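Local coordinates for protein putative short-chain oxidoreductase (Thermus thermophilus, PDB 2YUT) that binds NADP(+) in a Rossmann-fold domain of the short-chain dehydrogenase/reductase family and probably acts as an oxidoreductase, at residues A[16-21]-A[39-44]. Sequence-based numbering, arbitrary orientation.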
ATOM      1  N   PHE A  16      12.405  -8.634  21.063  1.00 12.00           N
ATOM      2  CA  PHE A  16      11.302  -8.114  21.861  1.00 14.96           C
ATOM      3  C   PHE A  16      10.854  -9.159  22.878  1.00 19.54           C
ATOM      4  O   PHE A  16      10.563  -8.823  24.023  1.00 15.35           O
ATOM      5  CB  PHE A  16      10.115  -7.741  20.971  1.00 11.96           C
ATOM      6  CG  PHE A  16      10.215  -6.369  20.371  1.00 18.12           C
ATOM      7  CD1 PHE A  16      10.021  -5.239  21.158  1.00 12.70           C
ATOM      8  CD2 PHE A  16      10.509  -6.204  19.021  1.00 13.12           C
ATOM      9  CE1 PHE A  16      10.115  -3.956  20.609  1.00 13.87           C
ATOM     10  CE2 PHE A  16      10.606  -4.926  18.460  1.00 16.73           C
ATOM     11  CZ  PHE A  16      10.408  -3.803  19.257  1.00 13.97           C
ATOM     12  N   ALA A  17      10.802 -10.421  22.455  1.00 10.36           N
ATOM     13  CA  ALA A  17      10.375 -11.503  23.340  1.00 16.65           C
ATOM     14  C   ALA A  17      11.290 -11.638  24.557  1.00 19.02           C
ATOM     15  O   ALA A  17      10.811 -11.753  25.686  1.00 17.75           O
ATOM     16  CB  ALA A  17      10.323 -12.822  22.577  1.00  8.84           C
ATOM     17  N   ARG A  18      12.600 -11.621  24.327  1.00 12.77           N
ATOM     18  CA  ARG A  18      13.555 -11.744  25.424  1.00 18.41           C
ATOM     19  C   ARG A  18      13.554 -10.497  26.300  1.00 22.64           C
ATOM     20  O   ARG A  18      13.752 -10.592  27.503  1.00 19.55           O
ATOM     21  CB  ARG A  18      14.962 -12.008  24.881  1.00 21.46           C
ATOM     22  CG  ARG A  18      15.074 -13.357  24.182  1.00 25.24           C
ATOM     23  CD  ARG A  18      16.488 -13.678  23.742  1.00 22.29           C
ATOM     24  NE  ARG A  18      16.567 -15.050  23.250  1.00 30.71           N
ATOM     25  CZ  ARG A  18      16.390 -15.410  21.983  1.00 32.89           C
ATOM     26  NH1 ARG A  18      16.132 -14.496  21.054  1.00 29.99           N
ATOM     27  NH2 ARG A  18      16.451 -16.692  21.648  1.00 33.08           N
ATOM     28  N   ALA A  19      13.313  -9.335  25.696  1.00 16.13           N
ATOM     29  CA  ALA A  19      13.288  -8.082  26.444  1.00 16.19           C
ATOM     30  C   ALA A  19      12.035  -7.941  27.302  1.00 20.40           C
ATOM     31  O   ALA A  19      12.028  -7.183  28.272  1.00 16.24           O
ATOM     32  CB  ALA A  19      13.385  -6.894  25.484  1.00 12.76           C
ATOM     33  N   LEU A  20      10.984  -8.679  26.958  1.00 17.60           N
ATOM     34  CA  LEU A  20       9.721  -8.587  27.687  1.00 15.74           C
ATOM     35  C   LEU A  20       9.317  -9.865  28.418  1.00 14.48           C
ATOM     36  O   LEU A  20       8.178  -9.986  28.872  1.00 19.11           O
ATOM     37  CB  LEU A  20       8.609  -8.187  26.705  1.00 16.49           C
ATOM     38  CG  LEU A  20       8.768  -6.813  26.035  1.00 18.89           C
ATOM     39  CD1 LEU A  20       7.923  -6.726  24.767  1.00 13.74           C
ATOM     40  CD2 LEU A  20       8.371  -5.727  27.029  1.00 15.08           C
ATOM     41  N   LYS A  21      10.243 -10.808  28.553  1.00 19.53           N
ATOM     42  CA  LYS A  21       9.934 -12.080  29.202  1.00 23.83           C
ATOM     43  C   LYS A  21       9.328 -12.018  30.611  1.00 25.32           C
ATOM     44  O   LYS A  21       8.701 -12.975  31.060  1.00 29.38           O
ATOM     45  CB  LYS A  21      11.168 -12.989  29.205  1.00 30.86           C
ATOM     46  CG  LYS A  21      12.365 -12.453  29.957  1.00 31.70           C
ATOM     47  CD  LYS A  21      13.399 -13.556  30.158  1.00 46.63           C
ATOM     48  CE  LYS A  21      12.795 -14.744  30.903  1.00 59.02           C
ATOM     49  NZ  LYS A  21      13.783 -15.823  31.193  1.00 63.06           N
ATOM     50  N   ALA A  39       9.361 -19.639  23.083  1.00 12.90           N
ATOM     51  CA  ALA A  39       8.310 -19.463  24.076  1.00 17.63           C
ATOM     52  C   ALA A  39       8.697 -20.162  25.382  1.00 14.40           C
ATOM     53  O   ALA A  39       8.537 -19.601  26.463  1.00 18.33           O
ATOM     54  CB  ALA A  39       6.989 -20.013  23.546  1.00 13.01           C
ATOM     55  N   ARG A  40       9.218 -21.380  25.273  1.00 14.03           N
ATOM     56  CA  ARG A  40       9.630 -22.147  26.445  1.00 23.64           C
ATOM     57  C   ARG A  40      10.784 -21.441  27.154  1.00 23.83           C
ATOM     58  O   ARG A  40      10.799 -21.324  28.377  1.00 24.55           O
ATOM     59  CB  ARG A  40      10.077 -23.551  26.032  1.00 24.37           C
ATOM     60  CG  ARG A  40      10.557 -24.415  27.188  1.00 28.98           C
ATOM     61  CD  ARG A  40      11.214 -25.689  26.677  1.00 40.90           C
ATOM     62  NE  ARG A  40      11.799 -26.479  27.757  1.00 63.58           N
ATOM     63  CZ  ARG A  40      12.601 -27.521  27.569  1.00 74.95           C
ATOM     64  NH1 ARG A  40      13.087 -28.185  28.611  1.00 69.84           N
ATOM     65  NH2 ARG A  40      12.924 -27.899  26.337  1.00 81.03           N
ATOM     66  N   GLU A  41      11.749 -20.976  26.371  1.00 21.03           N
ATOM     67  CA  GLU A  41      12.909 -20.276  26.907  1.00 25.67           C
ATOM     68  C   GLU A  41      12.513 -19.048  27.723  1.00 25.90           C
ATOM     69  O   GLU A  41      13.099 -18.781  28.768  1.00 21.23           O
ATOM     70  CB  GLU A  41      13.830 -19.835  25.770  1.00 24.37           C
ATOM     71  CG  GLU A  41      15.041 -19.023  26.222  1.00 34.22           C
ATOM     72  CD  GLU A  41      15.683 -18.257  25.078  1.00 46.52           C
ATOM     73  OE1 GLU A  41      15.849 -18.852  23.991  1.00 42.15           O
ATOM     74  OE2 GLU A  41      16.023 -17.065  25.266  1.00 41.22           O
ATOM     75  N   VAL A  42      11.525 -18.297  27.245  1.00 21.39           N
ATOM     76  CA  VAL A  42      11.106 -17.095  27.954  1.00 14.34           C
ATOM     77  C   VAL A  42       9.838 -17.248  28.789  1.00 21.90           C
ATOM     78  O   VAL A  42       9.321 -16.267  29.310  1.00 25.16           O
ATOM     79  CB  VAL A  42      10.928 -15.917  26.979  1.00 20.10           C
ATOM     80  CG1 VAL A  42      12.238 -15.652  26.269  1.00 17.21           C
ATOM     81  CG2 VAL A  42       9.826 -16.221  25.968  1.00 12.83           C
ATOM     82  N   GLY A  43       9.341 -18.476  28.921  1.00 18.03           N
ATOM     83  CA  GLY A  43       8.149 -18.698  29.719  1.00 16.87           C
ATOM     84  C   GLY A  43       6.877 -18.110  29.130  1.00 24.73           C
ATOM     85  O   GLY A  43       5.967 -17.721  29.866  1.00 18.15           O
ATOM     86  N   ALA A  44       6.807 -18.049  27.803  1.00 15.80           N
ATOM     87  CA  ALA A  44       5.633 -17.509  27.129  1.00 19.26           C
ATOM     88  C   ALA A  44       4.744 -18.603  26.548  1.00 21.42           C
ATOM     89  O   ALA A  44       5.061 -19.794  26.612  1.00 17.55           O
ATOM     90  CB  ALA A  44       6.063 -16.557  26.016  1.00 16.90           C
TER
HETATM   91  O   HOH W   1       7.454 -14.680  29.612  1.00 25.51           O
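In this NADP(+)-binding Rossmann fold, the C-terminal ends of the first two helices, 11-19 and 32-42, meet through Val-42, Lys-21 and a salt bridge from Arg-18 to Glu-41. The salt bridge is the outer part of the contact, on an exposed edge. Arg-18 takes hold of the carboxylate side-on with two nitrogens: Arg-18 NE donates to Glu-41 OE2 at 2.9 Å, and Arg-18 NH2 donates to Glu-41 OE1 at 3.2 Å. Each oxygen accepts through its syn lone pair, but the fork is not flat, because the guanidinium and carboxylate planes are 36° apart. Glu-41 reaches across because its CG lies anti to the backbone N (chi1 177°) and the chain then runs on extended, crossing the arginine side chain at about a right angle.

Inward from this pair, toward the sheet, Val-42 is the buried centre. Val-42 CB packs against Lys-21 CB at 3.7 Å, and Val-42 CG1 faces Arg-18 CG at 4.2 Å, beside the carbonyl of Ala-17. The Lys-21 chain, bent at chi3 (-57°), carries CE alongside the backbone of Val-42 and brings Lys-21 NZ to 3.9 Å from Glu-41 O. A water sits between Lys-21 O and Val-42 O, close to both; with more acceptors around it than protons to give, the bridge is plausible but not secure. Gly-43, with positive phi, forms a Schellman motif at the end of helix 32-42, in which Ala-44 N bonds back to Ala-39 O at 2.7 Å.

Both helices pack on the parallel sheet, where Ala-17 and Val-42 rest on Leu-27 of strand 24-28, the link between them. Ala-17 and Arg-18 also touch Leu-38 one turn back in helix 32-42, while Phe-16 turns to helix 185-196 and Leu-20 to Val-3 and Ile-5 of strand 2-6.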